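Long-range contact in HydG protein (Carboxydothermus hydrogenoformans, PDB 4RTB), which is a radical SAM maturase of [FeFe]-hydrogenase, carrying a [4Fe-4S] cluster and S-adenosylmethionine and acting as a CO/CN synthase: residues Val284-Lys288 with Ile301-Phe306. Residues are numbered along the deposited sequence; the frame is centred on the assembly and turned at random.
Sequences VPRLK and ISDHKF. With SAM (S-adenosylmethionine), chain B.
R286 reaches from the loop 284-288 across F306 to the first turn of helix 303-316, and its side chain gives the largest share of the contact. The aliphatic part lies over one face of the F306 ring: CG of R286 sits 4.2 Å from the ring centroid in a CH-pi contact. Farther out, NE of R286 stands 3.5 Å above CD2 of F306, offset toward the rim. The guanidinium is not stacked flat, its plane being turned 50° from the ring. A bend at the third torsion swings the end of the chain to D303, where NH1 of R286 and OD1 of D303 form a salt bridge of 3.2 Å. The two planar groups are only 11° apart. The carbonyl O of I301 lies over a guanidinium face, too poorly angled to NH1 for a hydrogen bond. With CG of F306 turned away from its own backbone N (chi1 -159°), the ring points back to the loop; its edge meets V284, with CZ of F306 3.6 Å from V284 O. An alanine in place of R286 would probably leave D303 without this charged partner and take away the chain that lies over the F306 ring. S302 N-caps the helix, OG of S302 accepting from N of K305 at 3.2 Å. Two residues farther along the loop from R286, N of K288 donates to N1 of the adenine of S-adenosylmethionine, 3.0 Å away and nearly straight. Strand 281-283, the loop and helix 303-316 form a beta-alpha unit of the parallel radical SAM barrel, with the adenine held past the C-terminal end of the strand; D303 and F306 also pack on L332 and L336 of helix 330-339.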
loop_
_atom_site.group_PDB
_atom_site.type_symbol
_atom_site.label_atom_id
_atom_site.label_comp_id
_atom_site.label_asym_id
_atom_site.label_seq_id
_atom_site.Cartn_x
_atom_site.Cartn_y
_atom_site.Cartn_z
ATOM N N VAL A 284 -4.042 -2.106 -0.534
ATOM C CA VAL A 284 -5.418 -2.386 -0.942
ATOM C C VAL A 284 -5.896 -1.483 -2.078
ATOM O O VAL A 284 -6.401 -0.384 -1.844
ATOM C CB VAL A 284 -6.393 -2.266 0.250
ATOM C CG1 VAL A 284 -6.382 -3.545 1.057
ATOM C CG2 VAL A 284 -6.039 -1.070 1.130
ATOM N N PRO A 285 -5.731 -1.952 -3.324
ATOM C CA PRO A 285 -6.200 -1.221 -4.504
ATOM C C PRO A 285 -7.519 -1.745 -5.067
ATOM O O PRO A 285 -7.670 -2.946 -5.293
ATOM C CB PRO A 285 -5.063 -1.432 -5.509
ATOM C CG PRO A 285 -4.363 -2.714 -5.054
ATOM C CD PRO A 285 -4.904 -3.108 -3.704
ATOM N N ARG A 286 -8.471 -0.843 -5.279
ATOM C CA ARG A 286 -9.685 -1.194 -5.998
ATOM C C ARG A 286 -9.406 -1.096 -7.490
ATOM O O ARG A 286 -8.570 -0.306 -7.925
ATOM C CB ARG A 286 -10.855 -0.291 -5.596
ATOM C CG ARG A 286 -10.477 1.164 -5.370
ATOM C CD ARG A 286 -11.677 2.079 -5.540
ATOM N NE ARG A 286 -12.691 1.882 -4.507
ATOM C CZ ARG A 286 -13.902 2.428 -4.544
ATOM N NH1 ARG A 286 -14.766 2.200 -3.564
ATOM N NH2 ARG A 286 -14.253 3.200 -5.565
ATOM N N LEU A 287 -10.104 -1.912 -8.268
ATOM C CA LEU A 287 -9.878 -1.987 -9.704
ATOM C C LEU A 287 -10.379 -0.728 -10.415
ATOM O O LEU A 287 -11.553 -0.366 -10.318
ATOM C CB LEU A 287 -10.553 -3.240 -10.264
ATOM C CG LEU A 287 -10.732 -3.401 -11.769
ATOM C CD1 LEU A 287 -9.395 -3.387 -12.490
ATOM C CD2 LEU A 287 -11.481 -4.694 -12.036
ATOM N N LYS A 288 -9.467 -0.073 -11.129
ATOM C CA LYS A 288 -9.720 1.220 -11.765
ATOM C C LYS A 288 -9.828 1.102 -13.287
ATOM O O LYS A 288 -9.421 0.090 -13.859
ATOM C CB LYS A 288 -8.602 2.199 -11.388
ATOM C CG LYS A 288 -8.697 2.727 -9.971
ATOM C CD LYS A 288 -9.791 3.776 -9.858
ATOM C CE LYS A 288 -10.165 4.028 -8.410
ATOM N NZ LYS A 288 -10.084 5.471 -8.039
ATOM N N ILE A 301 -16.858 -2.630 -6.351
ATOM C CA ILE A 301 -16.495 -2.350 -4.968
ATOM C C ILE A 301 -17.066 -1.008 -4.528
ATOM O O ILE A 301 -16.548 0.046 -4.901
ATOM C CB ILE A 301 -14.972 -2.330 -4.766
ATOM C CG1 ILE A 301 -14.330 -3.549 -5.423
ATOM C CG2 ILE A 301 -14.640 -2.281 -3.284
ATOM C CD1 ILE A 301 -14.820 -4.852 -4.865
ATOM N N SER A 302 -18.134 -1.046 -3.736
ATOM C CA SER A 302 -18.762 0.186 -3.277
ATOM C C SER A 302 -17.871 0.896 -2.264
ATOM O O SER A 302 -17.072 0.261 -1.573
ATOM C CB SER A 302 -20.139 -0.097 -2.671
ATOM O OG SER A 302 -20.033 -0.756 -1.418
ATOM N N ASP A 303 -18.006 2.218 -2.202
ATOM C CA ASP A 303 -17.231 3.048 -1.284
ATOM C C ASP A 303 -17.388 2.583 0.155
ATOM O O ASP A 303 -16.410 2.481 0.903
ATOM C CB ASP A 303 -17.653 4.513 -1.401
ATOM C CG ASP A 303 -17.038 5.202 -2.599
ATOM O OD1 ASP A 303 -15.809 5.083 -2.787
ATOM O OD2 ASP A 303 -17.780 5.861 -3.355
ATOM N N HIS A 304 -18.631 2.306 0.532
ATOM C CA HIS A 304 -18.937 1.814 1.865
ATOM C C HIS A 304 -18.192 0.514 2.156
ATOM O O HIS A 304 -17.502 0.391 3.172
ATOM C CB HIS A 304 -20.442 1.601 2.019
ATOM C CG HIS A 304 -20.852 1.217 3.403
ATOM N ND1 HIS A 304 -20.916 2.126 4.437
ATOM C CD2 HIS A 304 -21.207 0.021 3.928
ATOM C CE1 HIS A 304 -21.299 1.508 5.539
ATOM N NE2 HIS A 304 -21.482 0.230 5.258
ATOM N N LYS A 305 -18.333 -0.449 1.252
ATOM C CA LYS A 305 -17.681 -1.741 1.414
ATOM C C LYS A 305 -16.165 -1.582 1.446
ATOM O O LYS A 305 -15.488 -2.276 2.192
ATOM C CB LYS A 305 -18.097 -2.701 0.298
ATOM C CG LYS A 305 -18.791 -3.959 0.803
ATOM C CD LYS A 305 -20.010 -4.298 -0.040
ATOM C CE LYS A 305 -20.651 -5.604 0.413
ATOM N NZ LYS A 305 -20.988 -5.596 1.864
ATOM N N PHE A 306 -15.643 -0.655 0.649
ATOM C CA PHE A 306 -14.215 -0.346 0.654
ATOM C C PHE A 306 -13.752 0.099 2.043
ATOM O O PHE A 306 -12.779 -0.441 2.600
ATOM C CB PHE A 306 -13.905 0.743 -0.374
ATOM C CG PHE A 306 -12.471 0.781 -0.805
ATOM C CD1 PHE A 306 -11.731 -0.386 -0.896
ATOM C CD2 PHE A 306 -11.859 1.983 -1.120
ATOM C CE1 PHE A 306 -10.409 -0.357 -1.297
ATOM C CE2 PHE A 306 -10.538 2.022 -1.518
ATOM C CZ PHE A 306 -9.809 0.849 -1.608
HETATM N N SAM B . 4.245 -6.112 -12.973
HETATM C CA SAM B . 4.305 -6.455 -11.552
HETATM C C SAM B . 3.142 -7.322 -11.084
HETATM O O SAM B . 2.213 -7.624 -11.827
HETATM O OXT SAM B . 3.111 -7.745 -9.931
HETATM C CB SAM B . 4.360 -5.204 -10.677
HETATM C CG SAM B . 3.839 -3.904 -11.288
HETATM S SD SAM B . 2.070 -3.780 -11.652
HETATM C CE SAM B . 2.156 -2.379 -12.770
HETATM C "C5'" SAM B . 1.476 -2.804 -10.253
HETATM C "C4'" SAM B . 0.079 -3.165 -9.755
HETATM O "O4'" SAM B . -0.952 -2.411 -10.371
HETATM C "C3'" SAM B . -0.270 -4.619 -10.026
HETATM O "O3'" SAM B . 0.176 -5.438 -8.973
HETATM C "C2'" SAM B . -1.781 -4.605 -10.121
HETATM O "O2'" SAM B . -2.351 -5.148 -8.956
HETATM C "C1'" SAM B . -2.157 -3.136 -10.205
HETATM N N9 SAM B . -3.077 -2.953 -11.336
HETATM C C8 SAM B . -2.888 -3.400 -12.615
HETATM N N7 SAM B . -3.958 -3.046 -13.358
HETATM C C5 SAM B . -4.834 -2.391 -12.566
HETATM C C6 SAM B . -6.075 -1.824 -12.814
HETATM N N6 SAM B . -6.602 -1.879 -14.034
HETATM N N1 SAM B . -6.758 -1.205 -11.789
HETATM C C2 SAM B . -6.207 -1.152 -10.525
HETATM N N3 SAM B . -4.972 -1.717 -10.285
HETATM C C4 SAM B . -4.295 -2.326 -11.289
#